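Local coordinates for protein sulfatase (Bacteroides fragilis CAG:558, PDB 6USS) that probably hydrolyses aryl sulfate esters, as expected of a calcium-binding gut bacterial arylsulfatase of the sulfatase family, at residues E176-Y179 and V185-A188; I152-D155 and H159-H162; K450-Y455 and K459-N464. The protein carries 1 engineered substitution. All blocks are in the same frame, centred on the assembly; numbering follows the deposited sequence.

How the interactions relate
From the N terminus, interaction 2 comes first: it closes the three-residue turn between helix 149-155 and strand 159-164. Interaction 1 follows, closing the five-residue loop between Tyr179 and Val185. The two are in series, neither nested nor crossed, but they touch. Strands 159-164 and 185-187 are parallel neighbours in the large mixed sheet, and Val185 O and Ile187 N probably bond to the backbone of His162. Both also reach the second subunit. Interaction 3 closes a hairpin in the C-terminal antiparallel sheet, on the opposite side of the chain's centre, with its centre about 40 Å from the centre of interaction 2.

Interaction 1: residues E176-Y179 and V185-A188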
ATOM      1  N   GLU A 176      -6.450   7.032   7.636  1.00 18.69           N
ATOM      2  CA  GLU A 176      -5.194   7.492   8.211  1.00 22.79           C
ATOM      3  C   GLU A 176      -3.989   7.000   7.408  1.00 25.03           C
ATOM      4  O   GLU A 176      -2.902   7.572   7.531  1.00 20.89           O
ATOM      5  CB  GLU A 176      -5.053   7.030   9.660  1.00 17.85           C
ATOM      6  CG  GLU A 176      -4.880   5.547   9.784  1.00 15.03           C
ATOM      7  CD  GLU A 176      -4.849   5.081  11.208  1.00 22.26           C
ATOM      8  OE1 GLU A 176      -4.322   5.829  12.053  1.00 26.45           O
ATOM      9  OE2 GLU A 176      -5.345   3.966  11.492  1.00 24.14           O
ATOM     10  N   SER A 177      -4.166   5.956   6.587  1.00 20.72           N
ATOM     11  CA  SER A 177      -3.078   5.307   5.887  1.00 18.72           C
ATOM     12  C   SER A 177      -2.974   5.795   4.454  1.00 25.74           C
ATOM     13  O   SER A 177      -3.897   5.545   3.658  1.00 25.73           O
ATOM     14  CB  SER A 177      -3.268   3.805   5.891  1.00 18.26           C
ATOM     15  OG  SER A 177      -2.214   3.195   5.179  1.00 22.82           O
ATOM     16  N   PRO A 178      -1.872   6.442   4.062  1.00 18.31           N
ATOM     17  CA  PRO A 178      -1.630   6.649   2.629  1.00 15.31           C
ATOM     18  C   PRO A 178      -1.761   5.362   1.804  1.00 20.26           C
ATOM     19  O   PRO A 178      -2.273   5.407   0.672  1.00 20.56           O
ATOM     20  CB  PRO A 178      -0.209   7.209   2.609  1.00 19.19           C
ATOM     21  CG  PRO A 178      -0.023   7.853   3.983  1.00 17.95           C
ATOM     22  CD  PRO A 178      -0.790   6.982   4.911  1.00 15.64           C
ATOM     23  N   TYR A 179      -1.318   4.213   2.331  1.00 18.57           N
ATOM     24  CA  TYR A 179      -1.491   2.954   1.605  1.00 17.78           C
ATOM     25  C   TYR A 179      -2.962   2.664   1.333  1.00 22.16           C
ATOM     26  O   TYR A 179      -3.322   2.253   0.223  1.00 21.01           O
ATOM     27  CB  TYR A 179      -0.893   1.789   2.394  1.00 17.38           C
ATOM     28  CG  TYR A 179       0.566   1.913   2.717  1.00 17.18           C
ATOM     29  CD1 TYR A 179       1.531   1.874   1.702  1.00 15.90           C
ATOM     30  CD2 TYR A 179       0.988   2.045   4.037  1.00 14.55           C
ATOM     31  CE1 TYR A 179       2.878   1.974   1.990  1.00 15.07           C
ATOM     32  CE2 TYR A 179       2.343   2.160   4.346  1.00 16.17           C
ATOM     33  CZ  TYR A 179       3.283   2.119   3.315  1.00 20.67           C
ATOM     34  OH  TYR A 179       4.628   2.222   3.600  1.00 19.51           O
ATOM     35  N   VAL A 185       3.913   3.737  -1.836  1.00 16.33           N
ATOM     36  CA  VAL A 185       5.040   4.130  -0.996  1.00 17.07           C
ATOM     37  C   VAL A 185       4.584   5.254  -0.068  1.00 15.95           C
ATOM     38  O   VAL A 185       3.986   6.238  -0.526  1.00 14.72           O
ATOM     39  CB  VAL A 185       6.249   4.583  -1.843  1.00 15.38           C
ATOM     40  CG1 VAL A 185       7.355   5.159  -0.952  1.00 12.28           C
ATOM     41  CG2 VAL A 185       6.769   3.423  -2.701  1.00 12.81           C
ATOM     42  N   ASN A 186       4.868   5.111   1.231  1.00 15.11           N
ATOM     43  CA  ASN A 186       4.500   6.104   2.242  1.00 20.49           C
ATOM     44  C   ASN A 186       5.742   6.537   3.011  1.00 21.37           C
ATOM     45  O   ASN A 186       6.397   5.704   3.647  1.00 20.01           O
ATOM     46  CB  ASN A 186       3.447   5.558   3.219  1.00 19.86           C
ATOM     47  CG  ASN A 186       3.115   6.547   4.343  1.00 19.43           C
ATOM     48  OD1 ASN A 186       3.442   7.733   4.255  1.00 13.90           O
ATOM     49  ND2 ASN A 186       2.444   6.066   5.390  1.00 17.52           N
ATOM     50  N   ILE A 187       6.048   7.832   2.972  1.00 15.10           N
ATOM     51  CA  ILE A 187       7.063   8.434   3.827  1.00 14.12           C
ATOM     52  C   ILE A 187       6.355   9.422   4.753  1.00 18.88           C
ATOM     53  O   ILE A 187       5.839  10.458   4.297  1.00 17.18           O
ATOM     54  CB  ILE A 187       8.167   9.134   3.022  1.00 20.04           C
ATOM     55  CG1 ILE A 187       8.920   8.134   2.133  1.00 17.31           C
ATOM     56  CG2 ILE A 187       9.125   9.867   3.951  1.00 14.92           C
ATOM     57  CD1 ILE A 187       9.677   8.805   0.963  1.00 12.86           C
ATOM     58  N   ALA A 188       6.318   9.093   6.047  1.00 15.41           N
ATOM     59  CA  ALA A 188       5.924   9.991   7.139  1.00 18.52           C
ATOM     60  C   ALA A 188       4.435  10.347   7.149  1.00 18.03           C
ATOM     61  O   ALA A 188       4.026  11.269   7.879  1.00 18.22           O
ATOM     62  CB  ALA A 188       6.756  11.280   7.121  1.00 15.29           C
TER
HETATM   63  O   HOH W   1       6.918   2.463   1.746  1.00 13.84           O
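A water joins Tyr179 and Asn186: it lies 3.0 Å from Tyr179 OH, in the plane of the ring at its edge, and weakly accepts Asn186 N. This is where the loop after strand 159-164 comes back onto strand 185-187, a short strand that runs parallel to 159-164 in the mixed sheet of the sulfatase fold.

Asn186 does nearly all the touching from the strand side. Its CB points to the loop, and with CG anti to the backbone N (chi1 176°) the amide reaches on to Pro178, so the side chain splits its work between two neighbours. The CB methylene sits over one face of the Tyr179 ring, off-centre toward the phenol end, in a CH-pi contact; CB is 3.4 Å from Tyr179 CZ. The amide beyond it is turned 72° from the plane of that ring and takes Pro178 on its flat side, with Pro178 CG 3.4 Å from Asn186 CG. Asn186 OD1 accepts the backbone N of Gly189, so the flat group is fixed at its oxygen while the proline presses on its face.

The loop is part of the dimer interface as well. Tyr179 stacks on Tyr179 of the second subunit, and Glu176 OE2 bonds to Tyr249 OH and His245 NE2 of that subunit. One tyrosine ring thus serves an intrachain and an intersubunit contact. At the proline, the ring carbon beside nitrogen joins in too: Pro178 CD lies 3.4 Å from Asn186 ND2.

Interaction 2: residues I152-D155 and H159-H162; sequences ILKD and HTIH
Thr160 meets Leu153 and Lys154 where helix 149-155, after a turn of three residues, gives way to strand 159-164, one of the parallel strands in the alpha/beta core of the sulfatase fold.

The strand begins with His159, whose CB points away from the helix.

Thr160 comes next and turns its side chain toward the helix. The methyl CG2 makes the contact, 3.9 Å from Lys154 N. The same methyl lies 4.0 Å from Lys154 CB and only a little farther from Leu153 CB, so it rests against the root of two consecutive helical residues. With chi1 at 54°, OG1 lies between the backbone N and the carbonyl carbon, leaving CG2 to face the helix. That hydroxyl accepts Glu184 N and donates to Gly182 O, which fixes the rotation of the side chain.

Ile161 and His162 carry the strand on beyond the contact, Ile161 packing on Val185 and Leu255 of the flanking strands.

On the helix side, Leu153 continues onto Phe254 and helix 383-390. The Lys154 chain bends away, and NZ makes a weak hydrogen bond to His180 O of the second subunit.

Between these two segments there is no hydrogen bond; the contact rests on a methyl against aliphatic carbons and the backbone. The Thr160 hydroxyl is taken up by Glu184 and Gly182, whereas the partners of Lys154 NZ are weak.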
ATOM      1  N   ILE A 152      -6.792   5.605  -8.570  1.00 16.60           N
ATOM      2  CA  ILE A 152      -7.063   5.599 -10.004  1.00 19.65           C
ATOM      3  C   ILE A 152      -5.763   5.675 -10.794  1.00 21.20           C
ATOM      4  O   ILE A 152      -5.592   4.982 -11.809  1.00 17.21           O
ATOM      5  CB  ILE A 152      -8.022   6.745 -10.370  1.00 16.51           C
ATOM      6  CG1 ILE A 152      -9.350   6.595  -9.629  1.00 15.90           C
ATOM      7  CG2 ILE A 152      -8.294   6.738 -11.845  1.00 19.98           C
ATOM      8  CD1 ILE A 152     -10.281   7.745  -9.911  1.00 17.66           C
ATOM      9  N   LEU A 153      -4.830   6.521 -10.341  1.00 19.58           N
ATOM     10  CA  LEU A 153      -3.493   6.537 -10.921  1.00 20.88           C
ATOM     11  C   LEU A 153      -2.823   5.174 -10.775  1.00 19.54           C
ATOM     12  O   LEU A 153      -2.296   4.625 -11.750  1.00 20.41           O
ATOM     13  CB  LEU A 153      -2.647   7.637 -10.267  1.00 17.55           C
ATOM     14  CG  LEU A 153      -3.066   9.081 -10.560  1.00 14.01           C
ATOM     15  CD1 LEU A 153      -2.274  10.077  -9.729  1.00 18.11           C
ATOM     16  CD2 LEU A 153      -2.898   9.376 -12.026  1.00 17.39           C
ATOM     17  N   LYS A 154      -2.846   4.607  -9.561  1.00 21.42           N
ATOM     18  CA  LYS A 154      -2.242   3.295  -9.321  1.00 22.41           C
ATOM     19  C   LYS A 154      -2.849   2.238 -10.240  1.00 23.05           C
ATOM     20  O   LYS A 154      -2.127   1.521 -10.945  1.00 21.38           O
ATOM     21  CB  LYS A 154      -2.412   2.910  -7.847  1.00 22.91           C
ATOM     22  CG  LYS A 154      -1.738   1.602  -7.389  1.00 19.89           C
ATOM     23  CD  LYS A 154      -2.383   1.083  -6.073  1.00 19.56           C
ATOM     24  CE  LYS A 154      -2.602  -0.454  -6.094  1.00 32.60           C
ATOM     25  NZ  LYS A 154      -1.360  -1.266  -6.531  1.00 28.35           N
ATOM     26  N   ASP A 155      -4.183   2.167 -10.286  1.00 22.24           N
ATOM     27  CA  ASP A 155      -4.857   1.153 -11.088  1.00 19.10           C
ATOM     28  C   ASP A 155      -4.659   1.358 -12.584  1.00 21.21           C
ATOM     29  O   ASP A 155      -4.895   0.427 -13.362  1.00 21.23           O
ATOM     30  CB  ASP A 155      -6.351   1.130 -10.757  1.00 20.34           C
ATOM     31  CG  ASP A 155      -6.639   0.748  -9.286  1.00 27.63           C
ATOM     32  OD1 ASP A 155      -5.827   0.041  -8.626  1.00 27.07           O
ATOM     33  OD2 ASP A 155      -7.706   1.169  -8.788  1.00 30.22           O
ATOM     34  N   HIS A 159       3.229   4.393 -10.568  1.00 20.94           N
ATOM     35  CA  HIS A 159       3.862   4.094  -9.285  1.00 21.36           C
ATOM     36  C   HIS A 159       3.635   5.307  -8.384  1.00 22.30           C
ATOM     37  O   HIS A 159       4.132   6.399  -8.674  1.00 20.77           O
ATOM     38  CB  HIS A 159       5.348   3.793  -9.463  1.00 17.25           C
ATOM     39  CG  HIS A 159       6.087   3.614  -8.170  1.00 21.33           C
ATOM     40  ND1 HIS A 159       5.784   2.613  -7.269  1.00 21.41           N
ATOM     41  CD2 HIS A 159       7.116   4.308  -7.624  1.00 23.14           C
ATOM     42  CE1 HIS A 159       6.600   2.691  -6.232  1.00 19.31           C
ATOM     43  NE2 HIS A 159       7.418   3.712  -6.421  1.00 19.04           N
ATOM     44  N   THR A 160       2.862   5.127  -7.308  1.00 18.29           N
ATOM     45  CA  THR A 160       2.354   6.243  -6.514  1.00 16.13           C
ATOM     46  C   THR A 160       3.129   6.371  -5.211  1.00 17.34           C
ATOM     47  O   THR A 160       3.261   5.393  -4.464  1.00 16.86           O
ATOM     48  CB  THR A 160       0.870   6.042  -6.221  1.00 16.53           C
ATOM     49  OG1 THR A 160       0.685   4.757  -5.625  1.00 21.27           O
ATOM     50  CG2 THR A 160       0.082   6.075  -7.508  1.00 19.45           C
ATOM     51  N   ILE A 161       3.626   7.574  -4.937  1.00 13.13           N
ATOM     52  CA  ILE A 161       4.463   7.844  -3.774  1.00 13.84           C
ATOM     53  C   ILE A 161       3.844   8.986  -2.985  1.00 18.66           C
ATOM     54  O   ILE A 161       3.560  10.049  -3.553  1.00 16.57           O
ATOM     55  CB  ILE A 161       5.900   8.223  -4.175  1.00 15.58           C
ATOM     56  CG1 ILE A 161       6.513   7.169  -5.084  1.00 17.15           C
ATOM     57  CG2 ILE A 161       6.751   8.469  -2.942  1.00 11.98           C
ATOM     58  CD1 ILE A 161       7.760   7.643  -5.774  1.00 15.93           C
ATOM     59  N   HIS A 162       3.663   8.774  -1.677  1.00 15.64           N
ATOM     60  CA  HIS A 162       3.284   9.823  -0.738  1.00 15.66           C
ATOM     61  C   HIS A 162       4.439  10.153   0.207  1.00 15.96           C
ATOM     62  O   HIS A 162       5.040   9.256   0.819  1.00 15.93           O
ATOM     63  CB  HIS A 162       2.070   9.454   0.118  1.00 14.04           C
ATOM     64  CG  HIS A 162       1.878  10.392   1.267  1.00 13.47           C
ATOM     65  ND1 HIS A 162       1.237  11.608   1.136  1.00 16.71           N
ATOM     66  CD2 HIS A 162       2.352  10.354   2.535  1.00 14.93           C
ATOM     67  CE1 HIS A 162       1.266  12.247   2.294  1.00 16.99           C
ATOM     68  NE2 HIS A 162       1.937  11.508   3.159  1.00 20.16           N
TER

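Interaction 3: residues K450-Y455 and K459-N464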
ATOM      1  N   LYS A 450     -18.063  38.107  -4.836  1.00 19.86           N
ATOM      2  CA  LYS A 450     -17.877  37.128  -3.779  1.00 22.24           C
ATOM      3  C   LYS A 450     -18.861  37.455  -2.671  1.00 20.74           C
ATOM      4  O   LYS A 450     -18.909  38.601  -2.203  1.00 20.56           O
ATOM      5  CB  LYS A 450     -16.437  37.161  -3.261  1.00 21.51           C
ATOM      6  CG  LYS A 450     -16.122  36.167  -2.162  1.00 16.47           C
ATOM      7  CD  LYS A 450     -14.660  36.305  -1.772  1.00 15.81           C
ATOM      8  CE  LYS A 450     -14.260  35.239  -0.776  1.00 18.58           C
ATOM      9  NZ  LYS A 450     -12.860  35.415  -0.272  1.00 18.42           N
ATOM     10  N   LEU A 451     -19.662  36.465  -2.271  1.00 18.57           N
ATOM     11  CA  LEU A 451     -20.639  36.644  -1.205  1.00 19.86           C
ATOM     12  C   LEU A 451     -20.284  35.724  -0.044  1.00 22.28           C
ATOM     13  O   LEU A 451     -20.188  34.504  -0.219  1.00 20.37           O
ATOM     14  CB  LEU A 451     -22.061  36.365  -1.689  1.00 20.62           C
ATOM     15  CG  LEU A 451     -23.052  36.267  -0.512  1.00 26.29           C
ATOM     16  CD1 LEU A 451     -23.256  37.635   0.119  1.00 23.43           C
ATOM     17  CD2 LEU A 451     -24.392  35.650  -0.924  1.00 23.10           C
ATOM     18  N   ILE A 452     -20.094  36.313   1.136  1.00 20.72           N
ATOM     19  CA  ILE A 452     -19.852  35.580   2.372  1.00 19.50           C
ATOM     20  C   ILE A 452     -21.067  35.754   3.270  1.00 24.96           C
ATOM     21  O   ILE A 452     -21.527  36.884   3.505  1.00 23.25           O
ATOM     22  CB  ILE A 452     -18.572  36.056   3.082  1.00 19.46           C
ATOM     23  CG1 ILE A 452     -17.362  35.952   2.152  1.00 21.10           C
ATOM     24  CG2 ILE A 452     -18.344  35.260   4.351  1.00 15.14           C
ATOM     25  CD1 ILE A 452     -16.146  36.707   2.654  1.00 19.26           C
ATOM     26  N   TYR A 453     -21.594  34.635   3.757  1.00 20.93           N
ATOM     27  CA  TYR A 453     -22.725  34.622   4.669  1.00 22.58           C
ATOM     28  C   TYR A 453     -22.276  34.066   6.009  1.00 25.23           C
ATOM     29  O   TYR A 453     -21.593  33.037   6.057  1.00 24.06           O
ATOM     30  CB  TYR A 453     -23.853  33.773   4.109  1.00 21.92           C
ATOM     31  CG  TYR A 453     -24.941  33.448   5.108  1.00 30.01           C
ATOM     32  CD1 TYR A 453     -25.799  34.444   5.593  1.00 25.22           C
ATOM     33  CD2 TYR A 453     -25.137  32.133   5.545  1.00 23.43           C
ATOM     34  CE1 TYR A 453     -26.818  34.137   6.497  1.00 25.10           C
ATOM     35  CE2 TYR A 453     -26.161  31.817   6.448  1.00 24.11           C
ATOM     36  CZ  TYR A 453     -26.998  32.821   6.919  1.00 27.23           C
ATOM     37  OH  TYR A 453     -28.015  32.524   7.814  1.00 28.20           O
ATOM     38  N   TYR A 454     -22.663  34.736   7.089  1.00 25.29           N
ATOM     39  CA  TYR A 454     -22.209  34.383   8.427  1.00 22.75           C
ATOM     40  C   TYR A 454     -23.361  33.721   9.174  1.00 27.34           C
ATOM     41  O   TYR A 454     -24.369  34.373   9.479  1.00 23.63           O
ATOM     42  CB  TYR A 454     -21.701  35.612   9.168  1.00 20.39           C
ATOM     43  CG  TYR A 454     -20.432  36.214   8.590  1.00 24.30           C
ATOM     44  CD1 TYR A 454     -20.473  36.988   7.431  1.00 19.35           C
ATOM     45  CD2 TYR A 454     -19.192  36.013   9.203  1.00 16.09           C
ATOM     46  CE1 TYR A 454     -19.327  37.551   6.901  1.00 18.71           C
ATOM     47  CE2 TYR A 454     -18.031  36.588   8.681  1.00 16.80           C
ATOM     48  CZ  TYR A 454     -18.108  37.362   7.529  1.00 21.09           C
ATOM     49  OH  TYR A 454     -16.972  37.939   6.991  1.00 17.85           O
ATOM     50  N   TYR A 455     -23.196  32.425   9.472  1.00 25.74           N
ATOM     51  CA  TYR A 455     -24.226  31.666  10.169  1.00 22.05           C
ATOM     52  C   TYR A 455     -24.563  32.272  11.519  1.00 23.22           C
ATOM     53  O   TYR A 455     -25.702  32.153  11.975  1.00 26.38           O
ATOM     54  CB  TYR A 455     -23.771  30.223  10.378  1.00 20.66           C
ATOM     55  CG  TYR A 455     -23.763  29.362   9.148  1.00 19.68           C
ATOM     56  CD1 TYR A 455     -24.941  28.892   8.611  1.00 21.23           C
ATOM     57  CD2 TYR A 455     -22.576  28.997   8.535  1.00 26.43           C
ATOM     58  CE1 TYR A 455     -24.952  28.086   7.502  1.00 20.42           C
ATOM     59  CE2 TYR A 455     -22.576  28.181   7.408  1.00 23.09           C
ATOM     60  CZ  TYR A 455     -23.775  27.729   6.909  1.00 19.41           C
ATOM     61  OH  TYR A 455     -23.827  26.929   5.803  1.00 23.89           O
ATOM     62  N   LYS A 459     -25.219  37.929   8.931  1.00 24.10           N
ATOM     63  CA  LYS A 459     -24.558  39.019   8.231  1.00 24.13           C
ATOM     64  C   LYS A 459     -24.106  38.552   6.850  1.00 25.76           C
ATOM     65  O   LYS A 459     -23.648  37.417   6.684  1.00 25.69           O
ATOM     66  CB  LYS A 459     -23.365  39.504   9.068  1.00 23.64           C
ATOM     67  CG  LYS A 459     -22.464  40.530   8.414  1.00 25.81           C
ATOM     68  CD  LYS A 459     -23.009  41.955   8.598  1.00 41.43           C
ATOM     69  CE  LYS A 459     -22.144  42.996   7.862  1.00 40.33           C
ATOM     70  NZ  LYS A 459     -22.955  44.183   7.436  1.00 40.79           N
ATOM     71  N   LYS A 460     -24.251  39.422   5.850  1.00 22.06           N
ATOM     72  CA  LYS A 460     -23.768  39.143   4.505  1.00 23.40           C
ATOM     73  C   LYS A 460     -22.781  40.222   4.067  1.00 23.00           C
ATOM     74  O   LYS A 460     -22.960  41.402   4.378  1.00 28.32           O
ATOM     75  CB  LYS A 460     -24.934  39.039   3.511  1.00 22.92           C
ATOM     76  CG  LYS A 460     -25.889  37.858   3.782  1.00 23.81           C
ATOM     77  CD  LYS A 460     -26.970  37.745   2.694  1.00 21.81           C
ATOM     78  CE  LYS A 460     -27.861  36.524   2.888  1.00 21.90           C
ATOM     79  NZ  LYS A 460     -29.268  36.764   2.448  1.00 22.90           N
ATOM     80  N   GLU A 461     -21.714  39.803   3.378  1.00 25.47           N
ATOM     81  CA  GLU A 461     -20.704  40.702   2.825  1.00 23.69           C
ATOM     82  C   GLU A 461     -20.526  40.400   1.344  1.00 25.08           C
ATOM     83  O   GLU A 461     -20.432  39.232   0.943  1.00 22.98           O
ATOM     84  CB  GLU A 461     -19.356  40.568   3.549  1.00 19.08           C
ATOM     85  CG  GLU A 461     -19.382  41.058   4.977  1.00 19.52           C
ATOM     86  CD  GLU A 461     -18.031  40.966   5.670  1.00 22.49           C
ATOM     87  OE1 GLU A 461     -17.208  40.107   5.284  1.00 23.50           O
ATOM     88  OE2 GLU A 461     -17.797  41.754   6.618  1.00 29.43           O
ATOM     89  N   LEU A 462     -20.513  41.448   0.526  1.00 24.12           N
ATOM     90  CA  LEU A 462     -20.374  41.308  -0.915  1.00 20.34           C
ATOM     91  C   LEU A 462     -19.158  42.110  -1.343  1.00 21.59           C
ATOM     92  O   LEU A 462     -19.075  43.308  -1.056  1.00 24.20           O
ATOM     93  CB  LEU A 462     -21.635  41.790  -1.634  1.00 21.60           C
ATOM     94  CG  LEU A 462     -21.590  41.753  -3.167  1.00 17.46           C
ATOM     95  CD1 LEU A 462     -21.597  40.334  -3.629  1.00 18.73           C
ATOM     96  CD2 LEU A 462     -22.763  42.484  -3.767  1.00 19.36           C
ATOM     97  N   PHE A 463     -18.207  41.457  -2.001  1.00 20.52           N
ATOM     98  CA  PHE A 463     -16.996  42.137  -2.439  1.00 21.87           C
ATOM     99  C   PHE A 463     -16.799  41.943  -3.931  1.00 21.40           C
ATOM    100  O   PHE A 463     -17.060  40.862  -4.472  1.00 24.89           O
ATOM    101  CB  PHE A 463     -15.746  41.639  -1.698  1.00 22.36           C
ATOM    102  CG  PHE A 463     -15.804  41.817  -0.194  1.00 23.62           C
ATOM    103  CD1 PHE A 463     -15.542  43.048   0.387  1.00 25.53           C
ATOM    104  CD2 PHE A 463     -16.105  40.743   0.634  1.00 23.93           C
ATOM    105  CE1 PHE A 463     -15.593  43.208   1.768  1.00 26.10           C
ATOM    106  CE2 PHE A 463     -16.151  40.891   2.014  1.00 23.27           C
ATOM    107  CZ  PHE A 463     -15.899  42.122   2.582  1.00 22.73           C
ATOM    108  N   ASN A 464     -16.333  42.997  -4.581  1.00 19.11           N
ATOM    109  CA  ASN A 464     -15.829  42.927  -5.946  1.00 23.01           C
ATOM    110  C   ASN A 464     -14.342  42.631  -5.849  1.00 21.00           C
ATOM    111  O   ASN A 464     -13.535  43.540  -5.655  1.00 19.74           O
ATOM    112  CB  ASN A 464     -16.076  44.232  -6.693  1.00 23.47           C
ATOM    113  CG  ASN A 464     -15.980  44.057  -8.189  1.00 25.87           C
ATOM    114  OD1 ASN A 464     -14.904  43.792  -8.732  1.00 27.37           O
ATOM    115  ND2 ASN A 464     -17.108  44.188  -8.869  1.00 26.68           N
TER
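Strands 450-454 and 460-464 run antiparallel, their axes 4.8 Å apart at closest approach and 165° between their directions, with Lys450-Phe463 and Ile452-Glu461 as hydrogen-bonded pairs. They form a beta hairpin at one side of the four-stranded C-terminal sheet, 460-464 being its outermost strand within the chain. The Ile452-Glu461 pair is symmetric, each N-H reaching the other's carbonyl at 2.9 Å (Ile452 N to Glu461 O, Glu461 N to Ile452 O). Tyr454 N to Lys459 O, also 2.9 Å, closes the ladder beside the turn.

Leu451, Tyr453, Lys460 and Leu462 lie on one face. Lys460 CG comes to the edge of the Tyr453 ring, 3.9 Å from CD1, and its amine runs on to Pro514 O, while Tyr453 OH bonds to Pro512 O. Helix 480-496 packs against this face through Leu451, Lys460 and Leu462.

Lys450, Ile452, Glu461 and Phe463 occupy the other face. Here Ile452 CD1 touches the edge of the Phe463 ring, 4.2 Å from CE2, and Lys450 extends straight out, its NZ bonding to Ala351 O and forming salt bridges with Glu353 and Glu471.

With CG anti to the carbonyl carbon (chi1 -67°), the Tyr454 ring lies along the neighbouring strand, Lys459 O at its edge, and its hydroxyl reaches Glu461. Two phenols grip the one carboxylate oxygen: Tyr352 OH bonds to Glu461 OE1, and Tyr454 OH donates to it at 2.8 Å, arriving from above the carboxylate plane, 62° out of it.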